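Lipopolysaccharide biosynthesis protein wbpB (Thermus thermophilus, PDB 3O9Z) is probably an NAD-dependent sugar dehydrogenase of the Gfo/Idh/MocA family, acting in the biosynthesis of 2,3-diacetamido-2,3-dideoxy-D-mannuronic acid, a lipopolysaccharide sugar. Local coordinates at residues V129-H135 with L265-V269; Y158-R162 with R244-S248; P209-A213 with W225-D230. All blocks are in the same frame, centred on the assembly; numbering follows the deposited sequence. Where two conformers were deposited one is given.

Overall arrangement
From the N terminus the chain first builds most of the Rossmann sheet. Contact 1 joins the loop after its strand 126-128 to the start of helix 266-274, closing a loop that contains both other contacts. Within it, strand 152-160 enters the six-stranded sheet that contacts 2 and 3 share, and contact 2 closes a loop by pairing 158-162 with 244-248. Nested inside that loop, contact 3 pairs 209-213 with 225-230 at the open end of a hairpin. Contacts 2 and 3 have centres 9 Å apart and meet directly, the backbone of Tyr158 hydrogen-bonding to Phe226 and Ser228 of strand 221-228. Contact 1 lies beside the nicotinamide, whereas contact 2 holds 2-oxoglutarate.

Contact 1 (V129-H135 with L265-V269); sequences VLQLRVH and LHTEV. With NAD (nicotinamide-adenine-dinucleotide), chain E.
Val134 CG2 lies 3.9 Å from Leu265 CB and 4.0 Å from Val269 CG2, wedged between two side chains one helical turn apart, and apolar packing of this kind makes up most of the contact between 129-135 and 265-269. Leu265 crosses Gln131 at about a right angle, the two CB atoms 3.7 Å apart, while its CD1 reaches the backbone O of Gln131. Val269 CG1 packs at 4.1 Å from Val129 CG2.

One CH-pi contact is present: Val129 CG1 sits over a face of the His266 imidazole, 3.9 Å from the ring centroid and 22° off its normal. Val129 has this methyl anti to its own backbone N (chi1 178°), which sends the other branch, CG2, to Val269.

The Gln131 amide turns to the cofactor. It pairs with the NAD carboxamide through two nearly straight hydrogen bonds: N7N donates to OE1 (2.9 Å) and NE2 donates to O7N (3.0 Å), a pairing that fixes the rotation of both amides. NAD O7N also lies at the edge of the His266 ring, whose NE2 is hydrogen-bonded to Glu102 OE2.

The 3-10 turn 131-134 thus packs on the start of helix 266-274, with helix 186-196 touching Gln131 and helix 16-25 touching His266.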
loop_
_atom_site.group_PDB
_atom_site.type_symbol
_atom_site.label_atom_id
_atom_site.label_comp_id
_atom_site.label_asym_id
_atom_site.label_seq_id
_atom_site.Cartn_x
_atom_site.Cartn_y
_atom_site.Cartn_z
ATOM N N VAL A 129 -21.046 -15.402 8.000
ATOM C CA VAL A 129 -20.976 -15.313 9.461
ATOM C C VAL A 129 -21.996 -14.272 9.958
ATOM O O VAL A 129 -21.846 -13.064 9.739
ATOM C CB VAL A 129 -19.560 -14.884 9.926
ATOM C CG1 VAL A 129 -19.468 -14.731 11.462
ATOM C CG2 VAL A 129 -18.549 -15.879 9.415
ATOM N N LEU A 130 -23.042 -14.772 10.602
ATOM C CA LEU A 130 -24.036 -13.902 11.231
ATOM C C LEU A 130 -24.173 -14.394 12.664
ATOM O O LEU A 130 -25.054 -15.192 12.983
ATOM C CB LEU A 130 -25.395 -13.997 10.509
ATOM C CG LEU A 130 -25.361 -13.285 9.159
ATOM C CD1 LEU A 130 -26.426 -13.817 8.172
ATOM C CD2 LEU A 130 -25.380 -11.779 9.301
ATOM N N GLN A 131 -23.259 -14.022 13.554
ATOM C CA GLN A 131 -23.259 -14.681 14.852
ATOM C C GLN A 131 -24.460 -14.370 15.712
ATOM O O GLN A 131 -24.671 -15.083 16.680
ATOM C CB GLN A 131 -21.945 -14.398 15.595
ATOM C CG GLN A 131 -21.823 -13.020 16.206
ATOM C CD GLN A 131 -20.937 -12.059 15.429
ATOM O OE1 GLN A 131 -20.217 -11.250 16.045
ATOM N NE2 GLN A 131 -20.907 -12.173 14.110
ATOM N N LEU A 132 -25.204 -13.300 15.434
ATOM C CA LEU A 132 -26.409 -13.105 16.250
ATOM C C LEU A 132 -27.395 -14.267 16.123
ATOM O O LEU A 132 -28.170 -14.545 17.054
ATOM C CB LEU A 132 -27.076 -11.764 15.932
ATOM C CG LEU A 132 -26.285 -10.516 16.321
ATOM C CD1 LEU A 132 -27.162 -9.280 16.094
ATOM C CD2 LEU A 132 -25.858 -10.626 17.751
ATOM N N ARG A 133 -27.367 -14.965 14.989
ATOM C CA ARG A 133 -28.292 -16.097 14.815
ATOM C C ARG A 133 -27.922 -17.314 15.659
ATOM O O ARG A 133 -28.704 -18.271 15.742
ATOM C CB ARG A 133 -28.419 -16.502 13.347
ATOM C CG ARG A 133 -28.960 -15.404 12.467
ATOM C CD ARG A 133 -29.262 -15.954 11.091
ATOM N NE ARG A 133 -29.745 -14.961 10.151
ATOM C CZ ARG A 133 -30.573 -15.249 9.158
ATOM N NH1 ARG A 133 -31.024 -16.494 9.004
ATOM N NH2 ARG A 133 -30.941 -14.308 8.303
ATOM N N VAL A 134 -26.741 -17.301 16.275
ATOM C CA VAL A 134 -26.395 -18.339 17.242
ATOM C C VAL A 134 -26.267 -17.805 18.668
ATOM O O VAL A 134 -25.840 -18.499 19.596
ATOM C CB VAL A 134 -25.132 -19.143 16.785
ATOM C CG1 VAL A 134 -25.393 -19.723 15.400
ATOM C CG2 VAL A 134 -23.880 -18.235 16.757
ATOM N N HIS A 135 -26.618 -16.536 18.870
ATOM C CA HIS A 135 -26.571 -16.001 20.220
ATOM C C HIS A 135 -27.661 -16.608 21.085
ATOM O O HIS A 135 -28.822 -16.530 20.721
ATOM C CB HIS A 135 -26.755 -14.483 20.162
ATOM C CG HIS A 135 -26.421 -13.791 21.449
ATOM N ND1 HIS A 135 -27.114 -14.009 22.619
ATOM C CD2 HIS A 135 -25.437 -12.912 21.758
ATOM C CE1 HIS A 135 -26.597 -13.265 23.584
ATOM N NE2 HIS A 135 -25.576 -12.594 23.088
ATOM N N LEU A 265 -18.644 -16.181 19.496
ATOM C CA LEU A 265 -19.509 -17.096 18.704
ATOM C C LEU A 265 -19.058 -17.521 17.287
ATOM O O LEU A 265 -19.782 -18.192 16.542
ATOM C CB LEU A 265 -20.894 -16.449 18.540
ATOM C CG LEU A 265 -21.644 -16.211 19.829
ATOM C CD1 LEU A 265 -22.697 -15.088 19.704
ATOM C CD2 LEU A 265 -22.284 -17.505 20.298
ATOM N N HIS A 266 -17.863 -17.131 16.844
ATOM C CA HIS A 266 -17.449 -17.523 15.507
ATOM C C HIS A 266 -17.283 -19.045 15.360
ATOM O O HIS A 266 -17.512 -19.591 14.296
ATOM C CB HIS A 266 -16.148 -16.810 15.107
ATOM C CG HIS A 266 -16.367 -15.449 14.513
ATOM N ND1 HIS A 266 -17.071 -14.458 15.168
ATOM C CD2 HIS A 266 -16.014 -14.942 13.309
ATOM C CE1 HIS A 266 -17.100 -13.377 14.403
ATOM N NE2 HIS A 266 -16.462 -13.645 13.281
ATOM N N THR A 267 -16.830 -19.694 16.424
ATOM C CA THR A 267 -16.580 -21.132 16.271
ATOM C C THR A 267 -17.918 -21.858 16.059
ATOM O O THR A 267 -18.052 -22.714 15.183
ATOM C CB THR A 267 -15.854 -21.674 17.501
ATOM O OG1 THR A 267 -14.530 -21.113 17.542
ATOM C CG2 THR A 267 -15.794 -23.205 17.446
ATOM N N GLU A 268 -18.941 -21.405 16.783
ATOM C CA GLU A 268 -20.277 -21.931 16.524
ATOM C C GLU A 268 -20.870 -21.691 15.130
ATOM O O GLU A 268 -21.446 -22.589 14.541
ATOM C CB GLU A 268 -21.221 -21.467 17.635
ATOM C CG GLU A 268 -22.661 -21.946 17.441
ATOM C CD GLU A 268 -22.829 -23.439 17.597
ATOM O OE1 GLU A 268 -21.962 -24.097 18.233
ATOM O OE2 GLU A 268 -23.870 -23.924 17.098
ATOM N N VAL A 269 -20.681 -20.518 14.515
ATOM C CA VAL A 269 -21.000 -20.373 13.115
ATOM C C VAL A 269 -20.276 -21.407 12.241
ATOM O O VAL A 269 -20.828 -21.890 11.271
ATOM C CB VAL A 269 -20.699 -18.915 12.685
ATOM C CG1 VAL A 269 -20.960 -18.695 11.222
ATOM C CG2 VAL A 269 -21.577 -17.985 13.537
HETATM P PA NAD E . -9.404 -4.913 9.087
HETATM O O1A NAD E . -8.847 -5.049 10.454
HETATM O O2A NAD E . -9.303 -3.605 8.286
HETATM O O5B NAD E . -8.676 -6.096 8.335
HETATM C C5B NAD E . -8.945 -6.173 6.963
HETATM C C4B NAD E . -7.849 -7.049 6.309
HETATM O O4B NAD E . -8.170 -7.328 4.922
HETATM C C3B NAD E . -6.526 -6.234 6.269
HETATM O O3B NAD E . -5.448 -6.949 6.907
HETATM C C2B NAD E . -6.284 -5.957 4.775
HETATM O O2B NAD E . -4.903 -5.877 4.392
HETATM C C1B NAD E . -6.928 -7.258 4.209
HETATM N N9A NAD E . -7.215 -7.108 2.759
HETATM C C8A NAD E . -7.369 -6.043 1.925
HETATM N N7A NAD E . -7.566 -6.447 0.672
HETATM C C5A NAD E . -7.451 -7.815 0.658
HETATM C C6A NAD E . -7.528 -8.839 -0.360
HETATM N N6A NAD E . -7.703 -8.492 -1.673
HETATM N N1A NAD E . -7.387 -10.066 0.126
HETATM C C2A NAD E . -7.202 -10.489 1.370
HETATM N N3A NAD E . -7.098 -9.544 2.340
HETATM C C4A NAD E . -7.254 -8.267 1.974
HETATM O O3 NAD E . -10.955 -5.301 9.131
HETATM P PN NAD E . -11.754 -6.319 10.009
HETATM O O1N NAD E . -12.418 -5.558 11.156
HETATM O O2N NAD E . -10.902 -7.516 10.326
HETATM O O5D NAD E . -13.006 -6.678 9.084
HETATM C C5D NAD E . -12.757 -7.742 8.199
HETATM C C4D NAD E . -14.140 -8.265 7.772
HETATM O O4D NAD E . -14.695 -8.883 8.955
HETATM C C3D NAD E . -15.143 -7.213 7.278
HETATM O O3D NAD E . -16.006 -7.900 6.316
HETATM C C2D NAD E . -15.972 -6.965 8.549
HETATM O O2D NAD E . -17.303 -6.569 8.258
HETATM C C1D NAD E . -15.955 -8.291 9.319
HETATM N N1N NAD E . -16.103 -8.123 10.764
HETATM C C2N NAD E . -16.980 -8.858 11.413
HETATM C C3N NAD E . -17.197 -8.802 12.775
HETATM C C7N NAD E . -18.276 -9.653 13.309
HETATM O O7N NAD E . -18.663 -10.681 12.713
HETATM N N7N NAD E . -18.692 -9.306 14.521
HETATM C C4N NAD E . -16.402 -7.912 13.510
HETATM C C5N NAD E . -15.421 -7.211 12.807
HETATM C C6N NAD E . -15.253 -7.325 11.429
#

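Contact 2 (Y158-R162 with R244-S248); sequences YVTGR and RTYRS. With AKG (2-oxoglutaric acid), chain F.
This contact is an antiparallel strand pair in the sheet of the C-terminal alpha/beta domain, and one face of it forms part of the 2-oxoglutarate site. Strands 158-160 and 245-248 run nearly antiparallel. Val159 and Tyr246 form the hydrogen-bonded pair: Val159 N donates to Tyr246 O at 2.8 Å, and Tyr246 N returns a bond to Val159 O. Gly161 N extends the ladder to Arg244 O.

The flanking non-hydrogen-bonded pairs, Tyr158 with Arg247 and Thr160 with Thr245, place their side chains on the ligand face. Arg247 CG stands over the centre of the Tyr158 ring, 4.0 Å from the centroid and 12° off its normal. The aliphatic part of the arginine therefore does the touching, and its extended chain carries the guanidinium on past the hydroxyl, its plane 73° from that of the ring.

Both groups close on one carboxylate of 2-oxoglutarate. Its O4 accepts from Tyr158 OH (2.6 Å) and from Arg247 NE (2.9 Å), with a weak third bond from Arg247 NH2. O3 accepts from Arg247 NH2 (3.0 Å), Thr160 OG1 and Arg162 NH2. Thr160 OG1 reaches it from a position anti to its backbone N (chi1 -179°), and also accepts from Arg162 NH1. That bond, with a second from NH1 to Gly161 O, positions the Arg162 guanidinium, whose NH2 spans to the other carboxylate at O1 (2.8 Å).

Lys103 NZ and His187 NE2 also hydrogen-bond to the ligand. The result is a dicarboxylate pocket in which Tyr158, Thr160 and Arg247 on the sheet face, with Arg162 from the loop that follows, pair with the anionic ends.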
loop_
_atom_site.group_PDB
_atom_site.type_symbol
_atom_site.label_atom_id
_atom_site.label_comp_id
_atom_site.label_asym_id
_atom_site.label_seq_id
_atom_site.Cartn_x
_atom_site.Cartn_y
_atom_site.Cartn_z
ATOM N N TYR A 158 -28.588 0.134 18.826
ATOM C CA TYR A 158 -27.348 -0.577 18.515
ATOM C C TYR A 158 -26.222 0.446 18.533
ATOM O O TYR A 158 -26.029 1.196 17.560
ATOM C CB TYR A 158 -27.475 -1.250 17.127
ATOM C CG TYR A 158 -26.504 -2.384 16.920
ATOM C CD1 TYR A 158 -25.156 -2.151 16.625
ATOM C CD2 TYR A 158 -26.925 -3.698 17.086
ATOM C CE1 TYR A 158 -24.281 -3.231 16.423
ATOM C CE2 TYR A 158 -26.063 -4.772 16.931
ATOM C CZ TYR A 158 -24.753 -4.538 16.591
ATOM O OH TYR A 158 -23.865 -5.586 16.427
ATOM N N VAL A 159 -25.469 0.483 19.622
ATOM C CA VAL A 159 -24.414 1.476 19.797
ATOM C C VAL A 159 -23.147 0.680 20.052
ATOM O O VAL A 159 -23.092 -0.185 20.928
ATOM C CB VAL A 159 -24.671 2.380 21.021
ATOM C CG1 VAL A 159 -23.551 3.389 21.103
ATOM C CG2 VAL A 159 -26.002 3.123 20.901
ATOM N N THR A 160 -22.126 0.877 19.230
ATOM C CA THR A 160 -20.879 0.153 19.430
ATOM C C THR A 160 -19.712 1.099 19.137
ATOM O O THR A 160 -19.496 1.515 17.991
ATOM C CB THR A 160 -20.860 -1.161 18.619
ATOM O OG1 THR A 160 -19.613 -1.833 18.884
ATOM C CG2 THR A 160 -20.982 -0.887 17.123
ATOM N N GLY A 161 -19.031 1.570 20.186
ATOM C CA GLY A 161 -18.115 2.692 19.992
ATOM C C GLY A 161 -16.930 2.317 19.121
ATOM O O GLY A 161 -16.425 1.193 19.173
ATOM N N ARG A 162 -16.513 3.307 18.334
ATOM C CA ARG A 162 -15.316 3.124 17.488
ATOM C C ARG A 162 -14.393 4.313 17.664
ATOM O O ARG A 162 -14.794 5.484 17.561
ATOM C CB ARG A 162 -15.677 2.995 16.002
ATOM C CG ARG A 162 -16.414 1.704 15.688
ATOM C CD ARG A 162 -15.510 0.469 15.774
ATOM N NE ARG A 162 -16.226 -0.739 15.390
ATOM C CZ ARG A 162 -17.048 -1.401 16.190
ATOM N NH1 ARG A 162 -17.334 -0.937 17.399
ATOM N NH2 ARG A 162 -17.646 -2.521 15.747
ATOM N N ARG A 244 -18.988 1.105 26.504
ATOM C CA ARG A 244 -18.979 1.722 25.171
ATOM C C ARG A 244 -19.821 0.990 24.141
ATOM O O ARG A 244 -19.775 1.335 22.958
ATOM C CB ARG A 244 -17.543 1.907 24.677
ATOM C CG ARG A 244 -16.770 2.787 25.640
ATOM C CD ARG A 244 -15.314 2.999 25.281
ATOM N NE ARG A 244 -14.910 4.206 25.991
ATOM C CZ ARG A 244 -14.784 5.399 25.424
ATOM N NH1 ARG A 244 -14.928 5.549 24.115
ATOM N NH2 ARG A 244 -14.446 6.433 26.176
ATOM N N THR A 245 -20.579 -0.005 24.581
ATOM C CA THR A 245 -21.519 -0.704 23.725
ATOM C C THR A 245 -22.860 -0.836 24.436
ATOM O O THR A 245 -22.957 -0.959 25.675
ATOM C CB THR A 245 -21.060 -2.104 23.315
ATOM O OG1 THR A 245 -21.090 -2.966 24.457
ATOM C CG2 THR A 245 -19.632 -2.066 22.703
ATOM N N TYR A 246 -23.894 -0.883 23.612
ATOM C CA TYR A 246 -25.256 -1.108 24.065
ATOM C C TYR A 246 -26.014 -1.664 22.869
ATOM O O TYR A 246 -26.269 -0.942 21.906
ATOM C CB TYR A 246 -25.883 0.193 24.570
ATOM C CG TYR A 246 -27.324 0.023 25.017
ATOM C CD1 TYR A 246 -27.625 -0.789 26.110
ATOM C CD2 TYR A 246 -28.366 0.649 24.351
ATOM C CE1 TYR A 246 -28.942 -0.976 26.516
ATOM C CE2 TYR A 246 -29.693 0.491 24.766
ATOM C CZ TYR A 246 -29.959 -0.325 25.849
ATOM O OH TYR A 246 -31.273 -0.498 26.235
ATOM N N ARG A 247 -26.361 -2.946 22.937
ATOM C CA ARG A 247 -27.015 -3.649 21.841
ATOM C C ARG A 247 -28.280 -4.281 22.359
ATOM O O ARG A 247 -28.226 -5.268 23.107
ATOM C CB ARG A 247 -26.107 -4.704 21.195
ATOM C CG ARG A 247 -24.770 -4.181 20.654
ATOM C CD ARG A 247 -23.976 -5.392 20.122
ATOM N NE ARG A 247 -22.597 -5.084 19.754
ATOM C CZ ARG A 247 -21.546 -5.269 20.550
ATOM N NH1 ARG A 247 -21.743 -5.646 21.820
ATOM N NH2 ARG A 247 -20.314 -5.059 20.093
ATOM N N SER A 248 -29.408 -3.664 22.020
ATOM C CA SER A 248 -30.667 -3.935 22.720
ATOM C C SER A 248 -31.788 -4.146 21.709
ATOM O O SER A 248 -31.949 -3.368 20.757
ATOM C CB SER A 248 -31.036 -2.742 23.610
ATOM O OG SER A 248 -32.410 -2.767 23.957
HETATM C C1 AKG F . -17.753 -4.807 12.791
HETATM O O1 AKG F . -17.061 -4.002 13.467
HETATM O O2 AKG F . -17.596 -4.936 11.572
HETATM C C2 AKG F . -18.697 -5.721 13.399
HETATM O O5 AKG F . -19.329 -6.487 12.675
HETATM C C3 AKG F . -18.923 -5.712 14.888
HETATM C C4 AKG F . -20.124 -4.811 15.169
HETATM C C5 AKG F . -20.363 -4.561 16.645
HETATM O O3 AKG F . -19.404 -4.250 17.376
HETATM O O4 AKG F . -21.504 -4.675 17.100
#

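Contact 3 (P209-A213 with W225-D230); sequences PTVNA and WFLSID
The indole of Trp225 has the backbone of Ala213 on one face, with Ala213 C 3.6 Å above the ring plane and offset toward the rim. At its edge, in the plane, lies Asn212 CB, 3.7 Å from Trp225 CZ3. With CG set between its backbone N and carbonyl carbon (chi1 58°), Trp225 turns its ring across the neighbouring strand. The Phe226 ring is met obliquely: Val211 CG1 is 3.7 Å from Phe226 CE1, and Ala213 CB touches CD1, so two alternate residues of one strand span a single phenyl ring.

Between these groups runs a ladder in which strands 211-213 and 225-228 are nearly antiparallel. Asn212 and Leu227 are the hydrogen-bonded pair; the bond from Leu227 N to Asn212 O (2.8 Å) points almost straight down the carbonyl, at a C=O...N angle of 177°, and Asn212 N bonds to Leu227 O in the plane of that carbonyl. Val211 with Ser228 and Ala213 with Phe226 form the non-hydrogen-bonded pairs.

Where the strands end, Thr210 O is gripped twice. Ile229 N approaches in the carbonyl plane at 3.1 Å, whereas Ser228 OG donates at 2.7 Å from 37° above it. Ser228 OG in turn accepts from Asp230 N at 2.9 Å, an ST turn that ties the chain's exit from the strand to the same carbonyl. One water links Thr210 OG1 to Asp230 OD2, while Asp230 OD1 accepts from Ser232 N.

The hairpin 211-218/221-228 lies between strands 199-207 and 152-160 of the sheet. Helix 180-183 packs on the side bearing Asn212 and Leu227, and Phe233, Phe310 and His308 meet Phe226 on the other.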
loop_
_atom_site.group_PDB
_atom_site.type_symbol
_atom_site.label_atom_id
_atom_site.label_comp_id
_atom_site.label_asym_id
_atom_site.label_seq_id
_atom_site.Cartn_x
_atom_site.Cartn_y
_atom_site.Cartn_z
ATOM N N PRO A 209 -22.186 10.799 9.861
ATOM C CA PRO A 209 -21.108 9.822 9.852
ATOM C C PRO A 209 -21.121 8.788 10.981
ATOM O O PRO A 209 -20.619 7.677 10.804
ATOM C CB PRO A 209 -19.836 10.697 9.906
ATOM C CG PRO A 209 -20.281 11.968 9.208
ATOM C CD PRO A 209 -21.703 12.177 9.636
ATOM N N THR A 210 -21.731 9.135 12.110
ATOM C CA THR A 210 -21.690 8.232 13.242
ATOM C C THR A 210 -23.075 7.782 13.703
ATOM O O THR A 210 -23.125 6.960 14.614
ATOM C CB THR A 210 -21.008 8.877 14.440
ATOM O OG1 THR A 210 -21.683 10.115 14.678
ATOM C CG2 THR A 210 -19.521 9.152 14.081
ATOM N N VAL A 211 -24.141 8.243 13.057
ATOM C CA VAL A 211 -25.504 7.866 13.504
ATOM C C VAL A 211 -26.369 7.603 12.285
ATOM O O VAL A 211 -26.369 8.394 11.325
ATOM C CB VAL A 211 -26.188 9.015 14.222
ATOM C CG1 VAL A 211 -27.688 8.697 14.478
ATOM C CG2 VAL A 211 -25.447 9.331 15.559
ATOM N N ASN A 212 -27.117 6.512 12.309
ATOM C CA ASN A 212 -28.250 6.317 11.394
ATOM C C ASN A 212 -29.441 5.910 12.249
ATOM O O ASN A 212 -29.285 5.131 13.185
ATOM C CB ASN A 212 -28.002 5.198 10.379
ATOM C CG ASN A 212 -27.045 5.590 9.223
ATOM O OD1 ASN A 212 -26.354 6.632 9.171
ATOM N ND2 ASN A 212 -27.073 4.728 8.227
ATOM N N ALA A 213 -30.630 6.398 11.925
ATOM C CA ALA A 213 -31.828 5.964 12.624
ATOM C C ALA A 213 -32.973 5.911 11.643
ATOM O O ALA A 213 -32.971 6.634 10.629
ATOM C CB ALA A 213 -32.186 6.960 13.714
ATOM N N TRP A 225 -35.478 2.005 14.896
ATOM C CA TRP A 225 -34.081 1.608 15.079
ATOM C C TRP A 225 -33.141 2.794 15.157
ATOM O O TRP A 225 -33.386 3.838 14.572
ATOM C CB TRP A 225 -33.651 0.582 14.019
ATOM C CG TRP A 225 -33.795 1.051 12.579
ATOM C CD1 TRP A 225 -34.874 0.838 11.737
ATOM C CD2 TRP A 225 -32.841 1.783 11.824
ATOM N NE1 TRP A 225 -34.625 1.392 10.496
ATOM C CE2 TRP A 225 -33.375 1.960 10.527
ATOM C CE3 TRP A 225 -31.539 2.239 12.094
ATOM C CZ2 TRP A 225 -32.708 2.632 9.507
ATOM C CZ3 TRP A 225 -30.886 2.910 11.061
ATOM C CH2 TRP A 225 -31.461 3.111 9.797
ATOM N N PHE A 226 -32.052 2.608 15.904
ATOM C CA PHE A 226 -31.017 3.600 16.069
ATOM C C PHE A 226 -29.692 2.876 16.100
ATOM O O PHE A 226 -29.554 1.895 16.849
ATOM C CB PHE A 226 -31.250 4.370 17.375
ATOM C CG PHE A 226 -30.223 5.432 17.640
ATOM C CD1 PHE A 226 -30.493 6.745 17.291
ATOM C CD2 PHE A 226 -29.005 5.107 18.233
ATOM C CE1 PHE A 226 -29.563 7.740 17.532
ATOM C CE2 PHE A 226 -28.052 6.108 18.477
ATOM C CZ PHE A 226 -28.326 7.428 18.084
ATOM N N LEU A 227 -28.770 3.358 15.274
ATOM C CA LEU A 227 -27.426 2.783 15.139
ATOM C C LEU A 227 -26.385 3.901 15.345
ATOM O O LEU A 227 -26.470 4.946 14.686
ATOM C CB LEU A 227 -27.339 2.228 13.702
ATOM C CG LEU A 227 -25.915 1.881 13.272
ATOM C CD1 LEU A 227 -25.283 0.769 14.106
ATOM C CD2 LEU A 227 -26.008 1.511 11.767
ATOM N N SER A 228 -25.386 3.671 16.198
ATOM C CA SER A 228 -24.306 4.637 16.265
ATOM C C SER A 228 -22.997 3.965 16.647
ATOM O O SER A 228 -22.971 2.921 17.332
ATOM C CB SER A 228 -24.599 5.726 17.293
ATOM O OG SER A 228 -23.588 6.750 17.300
ATOM N N ILE A 229 -21.930 4.577 16.153
ATOM C CA ILE A 229 -20.569 4.242 16.573
ATOM C C ILE A 229 -19.986 5.292 17.504
ATOM O O ILE A 229 -18.778 5.261 17.796
ATOM C CB ILE A 229 -19.622 3.931 15.381
ATOM C CG1 ILE A 229 -19.684 5.105 14.415
ATOM C CG2 ILE A 229 -20.051 2.601 14.720
ATOM C CD1 ILE A 229 -18.596 5.105 13.292
ATOM N N ASP A 230 -20.833 6.233 17.925
ATOM C CA ASP A 230 -20.439 7.213 18.974
ATOM C C ASP A 230 -20.901 6.670 20.332
ATOM O O ASP A 230 -22.108 6.590 20.581
ATOM C CB ASP A 230 -21.108 8.541 18.645
ATOM C CG ASP A 230 -20.778 9.636 19.625
ATOM O OD1 ASP A 230 -20.214 9.314 20.688
ATOM O OD2 ASP A 230 -21.145 10.798 19.322
HETATM O O HOH W 1 -22.163 11.572 16.931
#